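Local coordinates for Esterase/lipase-like protein (Caldicellulosiruptor lactoaceticus 6A, PDB 6A6O) that acts as a bifunctional hydrolase, with acetyl esterase and 1,4-beta-xylosidase activities, at residues 214-225 against 243-254; 94-102 against 185-193. All blocks are in the same frame, centred on the assembly; numbering follows the deposited sequence.

Contact 1 (214-225 against 243-254); sequences TFLWHTSDDSSV and PFELHIFPHGRH
Strands 214-219 and 244-249 run parallel in a beta-alpha-beta crossover through helix 228-239. Toward strand 244-249, Leu216 N donates to Glu245 O (2.8 Å) and Leu216 O accepts from His247 N (2.9 Å). Phe215 lies alongside Glu245, and its CZ reaches CD2 at the edge of the His247 ring (3.5 Å). His247 NE2 donates to Glu245 OE2 (2.6 Å), which fixes the turn of the imidazole. Helix 268-278 packs on the face with Phe215, Glu245 and His247.

At the C-terminal ends of the strands the loops are bonded to each other. Thr219 OG1 donates to Gly252 O (2.7 Å). Asp221 OD1 takes Gly252 N on its syn lone pair (2.9 Å). Asp222 has CG anti to the backbone N (chi1 -170°), which carries its carboxylate to His254. Asp222 OD2 accepts from His254 ND1 through its syn lone pair (2.6 Å, 163° at the hydrogen) and lies in the plane of the His254 ring. Asp222 OD1 accepts from Ser224 N, an Asx turn, and Val225 N, an Asx motif, which steadies the carboxylate. Val225 CG2 touches His254 CE1 (3.3 Å). His254 NE2 is hydrogen-bonded to Ser133 OG, consistent with the Ser-His-Asp catalytic triad of an alpha/beta hydrolase.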
loop_
_atom_site.group_PDB
_atom_site.type_symbol
_atom_site.label_atom_id
_atom_site.label_comp_id
_atom_site.label_asym_id
_atom_site.label_seq_id
_atom_site.Cartn_x
_atom_site.Cartn_y
_atom_site.Cartn_z
ATOM N N THR A 214 4.564 -11.228 2.464
ATOM C CA THR A 214 3.233 -10.652 2.306
ATOM C C THR A 214 2.265 -11.300 3.290
ATOM O O THR A 214 2.353 -12.497 3.560
ATOM C CB THR A 214 2.735 -10.835 0.850
ATOM O OG1 THR A 214 3.618 -10.149 -0.043
ATOM C CG2 THR A 214 1.310 -10.265 0.648
ATOM N N PHE A 215 1.373 -10.481 3.847
ATOM C CA PHE A 215 0.270 -10.904 4.707
ATOM C C PHE A 215 -1.008 -10.475 4.001
ATOM O O PHE A 215 -1.123 -9.310 3.605
ATOM C CB PHE A 215 0.398 -10.220 6.086
ATOM C CG PHE A 215 -0.749 -10.477 7.053
ATOM C CD1 PHE A 215 -1.988 -9.861 6.887
ATOM C CD2 PHE A 215 -0.541 -11.263 8.187
ATOM C CE1 PHE A 215 -3.021 -10.079 7.802
ATOM C CE2 PHE A 215 -1.563 -11.475 9.115
ATOM C CZ PHE A 215 -2.803 -10.885 8.929
ATOM N N LEU A 216 -1.956 -11.399 3.828
ATOM C CA LEU A 216 -3.237 -11.077 3.201
ATOM C C LEU A 216 -4.387 -11.477 4.106
ATOM O O LEU A 216 -4.307 -12.488 4.810
ATOM C CB LEU A 216 -3.455 -11.808 1.860
ATOM C CG LEU A 216 -2.391 -11.712 0.773
ATOM C CD1 LEU A 216 -1.409 -12.884 0.933
ATOM C CD2 LEU A 216 -3.038 -11.731 -0.616
ATOM N N TRP A 217 -5.470 -10.699 4.060
ATOM C CA TRP A 217 -6.720 -11.167 4.650
ATOM C C TRP A 217 -7.909 -10.707 3.813
ATOM O O TRP A 217 -7.822 -9.752 3.031
ATOM C CB TRP A 217 -6.851 -10.738 6.126
ATOM C CG TRP A 217 -7.232 -9.302 6.355
ATOM C CD1 TRP A 217 -6.386 -8.233 6.472
ATOM C CD2 TRP A 217 -8.560 -8.782 6.523
ATOM N NE1 TRP A 217 -7.107 -7.076 6.703
ATOM C CE2 TRP A 217 -8.440 -7.383 6.736
ATOM C CE3 TRP A 217 -9.831 -9.356 6.516
ATOM C CZ2 TRP A 217 -9.555 -6.554 6.933
ATOM C CZ3 TRP A 217 -10.936 -8.534 6.714
ATOM C CH2 TRP A 217 -10.787 -7.148 6.920
ATOM N N HIS A 218 -9.024 -11.428 3.968
ATOM C CA HIS A 218 -10.197 -11.278 3.109
ATOM C C HIS A 218 -11.374 -11.963 3.793
ATOM O O HIS A 218 -11.185 -12.849 4.625
ATOM C CB HIS A 218 -9.953 -11.911 1.727
ATOM C CG HIS A 218 -10.495 -11.128 0.564
ATOM N ND1 HIS A 218 -9.696 -10.717 -0.479
ATOM C CD2 HIS A 218 -11.761 -10.760 0.237
ATOM C CE1 HIS A 218 -10.430 -10.067 -1.366
ATOM N NE2 HIS A 218 -11.691 -10.093 -0.964
ATOM N N THR A 219 -12.594 -11.597 3.399
ATOM C CA THR A 219 -13.757 -12.390 3.792
ATOM C C THR A 219 -14.250 -13.200 2.599
ATOM O O THR A 219 -14.222 -12.730 1.453
ATOM C CB THR A 219 -14.900 -11.533 4.369
ATOM O OG1 THR A 219 -15.338 -10.561 3.407
ATOM C CG2 THR A 219 -14.436 -10.830 5.617
ATOM N N SER A 220 -14.680 -14.433 2.865
ATOM C CA SER A 220 -14.954 -15.334 1.754
ATOM C C SER A 220 -16.179 -14.891 0.957
ATOM O O SER A 220 -16.237 -15.115 -0.258
ATOM C CB SER A 220 -15.099 -16.780 2.255
ATOM O OG SER A 220 -16.426 -17.121 2.616
ATOM N N ASP A 221 -17.136 -14.223 1.600
ATOM C CA ASP A 221 -18.364 -13.821 0.927
ATOM C C ASP A 221 -18.358 -12.354 0.506
ATOM O O ASP A 221 -19.423 -11.813 0.170
ATOM C CB ASP A 221 -19.581 -14.125 1.822
ATOM C CG ASP A 221 -19.631 -13.262 3.075
ATOM O OD1 ASP A 221 -18.665 -12.516 3.364
ATOM O OD2 ASP A 221 -20.660 -13.330 3.784
ATOM N N ASP A 222 -17.191 -11.701 0.534
ATOM C CA ASP A 222 -17.039 -10.345 0.015
ATOM C C ASP A 222 -17.705 -10.242 -1.350
ATOM O O ASP A 222 -17.329 -10.948 -2.289
ATOM C CB ASP A 222 -15.544 -10.000 -0.080
ATOM C CG ASP A 222 -15.283 -8.532 -0.391
ATOM O OD1 ASP A 222 -16.072 -7.913 -1.132
ATOM O OD2 ASP A 222 -14.257 -7.996 0.089
ATOM N N SER A 223 -18.735 -9.400 -1.442
ATOM C CA SER A 223 -19.504 -9.273 -2.675
ATOM C C SER A 223 -19.031 -8.132 -3.560
ATOM O O SER A 223 -19.532 -7.987 -4.684
ATOM C CB SER A 223 -21.000 -9.101 -2.362
ATOM O OG SER A 223 -21.240 -7.928 -1.600
ATOM N N SER A 224 -18.074 -7.327 -3.100
ATOM C CA SER A 224 -17.521 -6.276 -3.942
ATOM C C SER A 224 -16.224 -6.695 -4.607
ATOM O O SER A 224 -16.017 -6.432 -5.792
ATOM C CB SER A 224 -17.269 -5.000 -3.134
ATOM O OG SER A 224 -18.471 -4.552 -2.553
ATOM N N VAL A 225 -15.331 -7.317 -3.847
ATOM C CA VAL A 225 -14.030 -7.708 -4.368
ATOM C C VAL A 225 -13.908 -9.192 -4.053
ATOM O O VAL A 225 -13.757 -9.568 -2.878
ATOM C CB VAL A 225 -12.886 -6.882 -3.753
ATOM C CG1 VAL A 225 -11.526 -7.393 -4.263
ATOM C CG2 VAL A 225 -13.040 -5.392 -4.102
ATOM N N PRO A 243 7.477 -16.570 1.200
ATOM C CA PRO A 243 6.639 -17.010 2.319
ATOM C C PRO A 243 5.573 -15.966 2.604
ATOM O O PRO A 243 5.828 -14.762 2.546
ATOM C CB PRO A 243 7.627 -17.147 3.487
ATOM C CG PRO A 243 9.008 -17.024 2.871
ATOM C CD PRO A 243 8.828 -16.182 1.640
ATOM N N PHE A 244 4.364 -16.435 2.908
ATOM C CA PHE A 244 3.261 -15.510 3.098
ATOM C C PHE A 244 2.305 -16.040 4.153
ATOM O O PHE A 244 2.288 -17.235 4.485
ATOM C CB PHE A 244 2.496 -15.269 1.793
ATOM C CG PHE A 244 1.773 -16.485 1.296
ATOM C CD1 PHE A 244 2.431 -17.399 0.484
ATOM C CD2 PHE A 244 0.451 -16.740 1.665
ATOM C CE1 PHE A 244 1.786 -18.533 0.031
ATOM C CE2 PHE A 244 -0.206 -17.889 1.208
ATOM C CZ PHE A 244 0.467 -18.785 0.402
ATOM N N GLU A 245 1.482 -15.128 4.647
ATOM C CA GLU A 245 0.421 -15.423 5.595
ATOM C C GLU A 245 -0.896 -14.990 4.968
ATOM O O GLU A 245 -0.969 -13.921 4.349
ATOM C CB GLU A 245 0.652 -14.694 6.926
ATOM C CG GLU A 245 -0.384 -15.018 7.993
ATOM C CD GLU A 245 0.187 -14.973 9.406
ATOM O OE1 GLU A 245 1.403 -15.197 9.558
ATOM O OE2 GLU A 245 -0.580 -14.723 10.370
ATOM N N LEU A 246 -1.927 -15.832 5.098
ATOM C CA LEU A 246 -3.230 -15.526 4.524
ATOM C C LEU A 246 -4.313 -15.928 5.506
ATOM O O LEU A 246 -4.298 -17.048 6.023
ATOM C CB LEU A 246 -3.432 -16.251 3.184
ATOM C CG LEU A 246 -4.860 -16.296 2.610
ATOM C CD1 LEU A 246 -5.360 -14.938 2.203
ATOM C CD2 LEU A 246 -4.931 -17.265 1.416
ATOM N N HIS A 247 -5.266 -15.032 5.744
ATOM C CA HIS A 247 -6.392 -15.332 6.621
ATOM C C HIS A 247 -7.680 -14.964 5.910
ATOM O O HIS A 247 -7.915 -13.791 5.616
ATOM C CB HIS A 247 -6.284 -14.583 7.942
ATOM C CG HIS A 247 -5.049 -14.916 8.713
ATOM N ND1 HIS A 247 -4.894 -16.107 9.388
ATOM C CD2 HIS A 247 -3.901 -14.226 8.898
ATOM C CE1 HIS A 247 -3.707 -16.132 9.967
ATOM N NE2 HIS A 247 -3.085 -15.001 9.687
ATOM N N ILE A 248 -8.530 -15.955 5.671
ATOM C CA ILE A 248 -9.847 -15.712 5.098
ATOM C C ILE A 248 -10.872 -16.085 6.154
ATOM O O ILE A 248 -10.883 -17.219 6.652
ATOM C CB ILE A 248 -10.066 -16.494 3.799
ATOM C CG1 ILE A 248 -9.140 -15.936 2.700
ATOM C CG2 ILE A 248 -11.530 -16.402 3.372
ATOM C CD1 ILE A 248 -9.014 -16.872 1.521
ATOM N N PHE A 249 -11.702 -15.121 6.519
ATOM C CA PHE A 249 -12.817 -15.373 7.402
ATOM C C PHE A 249 -14.094 -15.560 6.587
ATOM O O PHE A 249 -14.223 -15.004 5.489
ATOM C CB PHE A 249 -12.968 -14.214 8.388
ATOM C CG PHE A 249 -11.766 -14.042 9.271
ATOM C CD1 PHE A 249 -11.593 -14.854 10.388
ATOM C CD2 PHE A 249 -10.784 -13.110 8.954
ATOM C CE1 PHE A 249 -10.476 -14.713 11.194
ATOM C CE2 PHE A 249 -9.661 -12.972 9.762
ATOM C CZ PHE A 249 -9.517 -13.769 10.869
ATOM N N PRO A 250 -15.033 -16.377 7.076
ATOM C CA PRO A 250 -16.167 -16.755 6.217
ATOM C C PRO A 250 -17.050 -15.593 5.816
ATOM O O PRO A 250 -17.450 -15.521 4.649
ATOM C CB PRO A 250 -16.943 -17.769 7.077
ATOM C CG PRO A 250 -15.953 -18.302 8.049
ATOM C CD PRO A 250 -14.977 -17.175 8.312
ATOM N N HIS A 251 -17.358 -14.673 6.729
ATOM C CA HIS A 251 -18.399 -13.685 6.482
ATOM C C HIS A 251 -17.947 -12.285 6.857
ATOM O O HIS A 251 -17.364 -12.064 7.923
ATOM C CB HIS A 251 -19.680 -14.030 7.261
ATOM C CG HIS A 251 -20.357 -15.269 6.771
ATOM N ND1 HIS A 251 -20.943 -15.352 5.525
ATOM C CD2 HIS A 251 -20.511 -16.488 7.342
ATOM C CE1 HIS A 251 -21.443 -16.565 5.357
ATOM N NE2 HIS A 251 -21.189 -17.275 6.444
ATOM N N GLY A 252 -18.259 -11.333 5.983
ATOM C CA GLY A 252 -18.059 -9.937 6.307
ATOM C C GLY A 252 -18.207 -9.092 5.068
ATOM O O GLY A 252 -17.694 -9.456 4.007
ATOM N N ARG A 253 -18.903 -7.964 5.169
ATOM C CA ARG A 253 -19.007 -7.118 3.995
ATOM C C ARG A 253 -17.644 -6.523 3.653
ATOM O O ARG A 253 -16.746 -6.430 4.491
ATOM C CB ARG A 253 -20.024 -5.998 4.219
ATOM C CG ARG A 253 -19.640 -5.071 5.333
ATOM C CD ARG A 253 -20.630 -3.910 5.465
ATOM N NE ARG A 253 -20.483 -3.240 6.757
ATOM C CZ ARG A 253 -19.713 -2.177 6.966
ATOM N NH1 ARG A 253 -19.015 -1.649 5.965
ATOM N NH2 ARG A 253 -19.641 -1.638 8.179
ATOM N N HIS A 254 -17.509 -6.107 2.399
ATOM C CA HIS A 254 -16.273 -5.489 1.942
ATOM C C HIS A 254 -16.052 -4.184 2.690
ATOM O O HIS A 254 -17.004 -3.454 2.988
ATOM C CB HIS A 254 -16.345 -5.226 0.436
ATOM C CG HIS A 254 -15.085 -4.661 -0.146
ATOM N ND1 HIS A 254 -13.976 -5.436 -0.403
ATOM C CD2 HIS A 254 -14.761 -3.402 -0.533
ATOM C CE1 HIS A 254 -13.017 -4.678 -0.909
ATOM N NE2 HIS A 254 -13.471 -3.440 -1.006
HETATM O O HOH W 1 -19.420 -7.305 0.594
#

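Contact 2 (94-102 against 185-193); sequences VQPYKHPAP and KKALLGENP
A single water is gripped by three groups where Tyr97 and Lys98 meet Ala187. It donates to Ala187 O (2.7 Å from the water) and to Tyr97 O, and it accepts from Lys98 NZ (3.0 Å from the water). The contact seats the C-terminal end of helix 182-189 against the loop that leads from strand 86-91 into helix 101-115 of the alpha/beta fold.

The helix ends here. Leu189 N and Gly190 N still bond back to Lys185 O and Lys186 O. Ala187 O turns to the bridging water and Leu188 O to the loop. Leu188 O accepts from His99 N (2.9 Å) in a fairly straight bond, 163° at the hydrogen, with the donor in the carbonyl plane. Gly190 then leaves the helix with positive phi.

Lys98 runs past this helix end. Lys98 CE comes to 3.8 Å from Gly190 N, and the bend at chi4 (42°) returns NZ to the water. If protonated, its ammonium would probably be favoured by the negative C-terminal end of the helix. Gln95 reaches out with an extended chain and lays NE2 by Ala187 CA (3.8 Å).

Apolar contacts add to this. Leu188 and Pro102 pass antiparallel to each other, with Leu188 CD1 3.9 Å from Pro102 CG. The His99 and Leu189 side chains run together, and His99 also touches Leu197 of helix 195-200. Tyr97 is anchored elsewhere, its OH bonded to Asp34 N. The peptide bond between His99 and Pro100 is cis, and Pro100 is the N-cap of helix 101-115. Leu189 CD2 rests 3.7 Å from His99 CB, while Pro100 CB sits over the centre of the His99 ring, 3.5 Å above its plane.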
loop_
_atom_site.group_PDB
_atom_site.type_symbol
_atom_site.label_atom_id
_atom_site.label_comp_id
_atom_site.label_asym_id
_atom_site.label_seq_id
_atom_site.Cartn_x
_atom_site.Cartn_y
_atom_site.Cartn_z
ATOM N N VAL A 94 -6.264 10.092 -7.642
ATOM C CA VAL A 94 -7.423 9.310 -8.033
ATOM C C VAL A 94 -8.099 9.993 -9.224
ATOM O O VAL A 94 -7.628 11.013 -9.721
ATOM C CB VAL A 94 -8.417 9.119 -6.868
ATOM C CG1 VAL A 94 -7.786 8.281 -5.765
ATOM C CG2 VAL A 94 -8.881 10.477 -6.316
ATOM N N GLN A 95 -9.216 9.412 -9.659
ATOM C CA GLN A 95 -10.000 9.927 -10.775
ATOM C C GLN A 95 -10.208 11.435 -10.624
ATOM O O GLN A 95 -10.548 11.900 -9.532
ATOM C CB GLN A 95 -11.351 9.209 -10.815
ATOM C CG GLN A 95 -12.145 9.365 -12.097
ATOM C CD GLN A 95 -13.415 8.535 -12.080
ATOM O OE1 GLN A 95 -14.330 8.794 -11.293
ATOM N NE2 GLN A 95 -13.470 7.524 -12.936
ATOM N N PRO A 96 -10.046 12.230 -11.701
ATOM C CA PRO A 96 -9.874 11.816 -13.099
ATOM C C PRO A 96 -8.462 11.431 -13.504
ATOM O O PRO A 96 -8.230 11.183 -14.683
ATOM C CB PRO A 96 -10.322 13.061 -13.880
ATOM C CG PRO A 96 -9.962 14.185 -13.000
ATOM C CD PRO A 96 -10.141 13.698 -11.578
ATOM N N TYR A 97 -7.517 11.407 -12.572
ATOM C CA TYR A 97 -6.234 10.821 -12.917
ATOM C C TYR A 97 -6.430 9.338 -13.223
ATOM O O TYR A 97 -7.386 8.705 -12.765
ATOM C CB TYR A 97 -5.221 10.994 -11.788
ATOM C CG TYR A 97 -4.629 12.387 -11.664
ATOM C CD1 TYR A 97 -3.577 12.790 -12.473
ATOM C CD2 TYR A 97 -5.113 13.285 -10.721
ATOM C CE1 TYR A 97 -3.019 14.060 -12.351
ATOM C CE2 TYR A 97 -4.564 14.555 -10.590
ATOM C CZ TYR A 97 -3.522 14.932 -11.407
ATOM O OH TYR A 97 -2.974 16.186 -11.280
ATOM N N LYS A 98 -5.523 8.799 -14.033
ATOM C CA LYS A 98 -5.548 7.400 -14.437
ATOM C C LYS A 98 -4.161 6.804 -14.253
ATOM O O LYS A 98 -3.188 7.511 -13.969
ATOM C CB LYS A 98 -5.986 7.243 -15.901
ATOM C CG LYS A 98 -7.453 7.508 -16.121
ATOM C CD LYS A 98 -7.870 7.188 -17.535
ATOM C CE LYS A 98 -9.379 7.080 -17.606
ATOM N NZ LYS A 98 -10.035 8.160 -16.811
ATOM N N HIS A 99 -4.078 5.491 -14.436
ATOM C CA HIS A 99 -2.782 4.840 -14.536
ATOM C C HIS A 99 -1.913 5.584 -15.548
ATOM O O HIS A 99 -2.413 5.980 -16.611
ATOM C CB HIS A 99 -2.961 3.382 -14.973
ATOM C CG HIS A 99 -1.675 2.687 -15.287
ATOM N ND1 HIS A 99 -0.850 2.171 -14.310
ATOM C CD2 HIS A 99 -1.061 2.442 -16.467
ATOM C CE1 HIS A 99 0.212 1.627 -14.878
ATOM N NE2 HIS A 99 0.107 1.779 -16.184
ATOM N N PRO A 100 -0.608 5.775 -15.273
ATOM C CA PRO A 100 0.101 5.258 -14.101
ATOM C C PRO A 100 0.275 6.236 -12.948
ATOM O O PRO A 100 1.152 5.988 -12.113
ATOM C CB PRO A 100 1.468 4.904 -14.669
ATOM C CG PRO A 100 1.696 5.958 -15.705
ATOM C CD PRO A 100 0.338 6.276 -16.291
ATOM N N ALA A 101 -0.522 7.304 -12.898
ATOM C CA ALA A 101 -0.320 8.309 -11.851
ATOM C C ALA A 101 -0.348 7.717 -10.444
ATOM O O ALA A 101 0.575 8.008 -9.662
ATOM C CB ALA A 101 -1.344 9.438 -11.998
ATOM N N PRO A 102 -1.343 6.913 -10.043
ATOM C CA PRO A 102 -1.310 6.398 -8.663
ATOM C C PRO A 102 -0.069 5.576 -8.375
ATOM O O PRO A 102 0.506 5.699 -7.289
ATOM C CB PRO A 102 -2.597 5.566 -8.557
ATOM C CG PRO A 102 -3.495 6.134 -9.616
ATOM C CD PRO A 102 -2.567 6.488 -10.745
ATOM N N LYS A 185 -11.196 -0.983 -12.043
ATOM C CA LYS A 185 -10.571 -1.171 -13.349
ATOM C C LYS A 185 -10.902 -0.016 -14.288
ATOM O O LYS A 185 -10.029 0.484 -15.008
ATOM C CB LYS A 185 -11.032 -2.502 -13.938
ATOM C CG LYS A 185 -10.490 -2.826 -15.318
ATOM C CD LYS A 185 -11.053 -4.158 -15.808
ATOM C CE LYS A 185 -10.486 -4.492 -17.186
ATOM N NZ LYS A 185 -10.954 -5.824 -17.628
ATOM N N LYS A 186 -12.160 0.423 -14.280
ATOM C CA LYS A 186 -12.586 1.525 -15.140
ATOM C C LYS A 186 -11.985 2.851 -14.690
ATOM O O LYS A 186 -11.514 3.642 -15.520
ATOM C CB LYS A 186 -14.113 1.593 -15.151
ATOM C CG LYS A 186 -14.719 2.707 -16.010
ATOM C CD LYS A 186 -16.205 2.870 -15.677
ATOM C CE LYS A 186 -16.911 3.880 -16.581
ATOM N NZ LYS A 186 -17.592 3.227 -17.735
ATOM N N ALA A 187 -11.988 3.116 -13.380
ATOM C CA ALA A 187 -11.386 4.347 -12.880
ATOM C C ALA A 187 -9.902 4.413 -13.212
ATOM O O ALA A 187 -9.379 5.483 -13.543
ATOM C CB ALA A 187 -11.604 4.474 -11.369
ATOM N N LEU A 188 -9.205 3.275 -13.150
ATOM C CA LEU A 188 -7.759 3.294 -13.337
ATOM C C LEU A 188 -7.372 3.331 -14.808
ATOM O O LEU A 188 -6.400 4.001 -15.176
ATOM C CB LEU A 188 -7.129 2.075 -12.655
ATOM C CG LEU A 188 -5.615 2.013 -12.492
ATOM C CD1 LEU A 188 -5.112 3.160 -11.629
ATOM C CD2 LEU A 188 -5.237 0.656 -11.874
ATOM N N LEU A 189 -8.122 2.630 -15.667
ATOM C CA LEU A 189 -7.689 2.385 -17.033
ATOM C C LEU A 189 -8.604 2.950 -18.111
ATOM O O LEU A 189 -8.164 3.048 -19.261
ATOM C CB LEU A 189 -7.535 0.876 -17.285
ATOM C CG LEU A 189 -6.426 0.201 -16.469
ATOM C CD1 LEU A 189 -6.283 -1.266 -16.857
ATOM C CD2 LEU A 189 -5.110 0.944 -16.653
ATOM N N GLY A 190 -9.842 3.314 -17.793
ATOM C CA GLY A 190 -10.782 3.698 -18.834
ATOM C C GLY A 190 -11.612 2.526 -19.319
ATOM O O GLY A 190 -11.586 1.425 -18.762
ATOM N N GLU A 191 -12.358 2.763 -20.401
ATOM C CA GLU A 191 -13.409 1.825 -20.781
ATOM C C GLU A 191 -12.969 0.755 -21.776
ATOM O O GLU A 191 -13.635 -0.284 -21.872
ATOM C CB GLU A 191 -14.613 2.584 -21.349
ATOM C CG GLU A 191 -15.875 2.410 -20.524
ATOM C CD GLU A 191 -17.123 2.836 -21.271
ATOM O OE1 GLU A 191 -17.396 4.055 -21.327
ATOM O OE2 GLU A 191 -17.832 1.953 -21.802
ATOM N N ASN A 192 -11.881 0.967 -22.518
ATOM C CA ASN A 192 -11.358 -0.033 -23.451
ATOM C C ASN A 192 -9.869 -0.214 -23.200
ATOM O O ASN A 192 -9.034 0.131 -24.043
ATOM C CB ASN A 192 -11.626 0.367 -24.902
ATOM C CG ASN A 192 -13.099 0.583 -25.183
ATOM O OD1 ASN A 192 -13.909 -0.332 -25.038
ATOM N ND2 ASN A 192 -13.453 1.797 -25.596
ATOM N N PRO A 193 -9.502 -0.771 -22.051
ATOM C CA PRO A 193 -8.091 -0.762 -21.651
ATOM C C PRO A 193 -7.246 -1.711 -22.492
ATOM O O PRO A 193 -7.722 -2.742 -22.977
ATOM C CB PRO A 193 -8.140 -1.210 -20.186
ATOM C CG PRO A 193 -9.385 -2.042 -20.093
ATOM C CD PRO A 193 -10.363 -1.448 -21.065
HETATM O O HOH W 2 -9.616 8.119 -13.796
#

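How the contacts relate
Both segments of contact 2 precede those of contact 1 in the chain. Their centres are 25 Å apart, and their nearest atoms are about 9 Å apart without touching. Contact 1 includes the outermost strand 244-249 and holds two members of the probable triad, Asp222 and His254; His254 in turn bonds Ser133. Contact 2 includes none of the triad residues. It joins chain that follows strand 86-91 to chain that follows strand 167-170. This second connection also links the two regions: Tyr171 meets the rings of His254 and Trp217 in contact 1, and Leu176 touches Leu189 in contact 2. Contact 1 pairs two strands and the loops after them; contact 2 pairs a loop with the end of a helix.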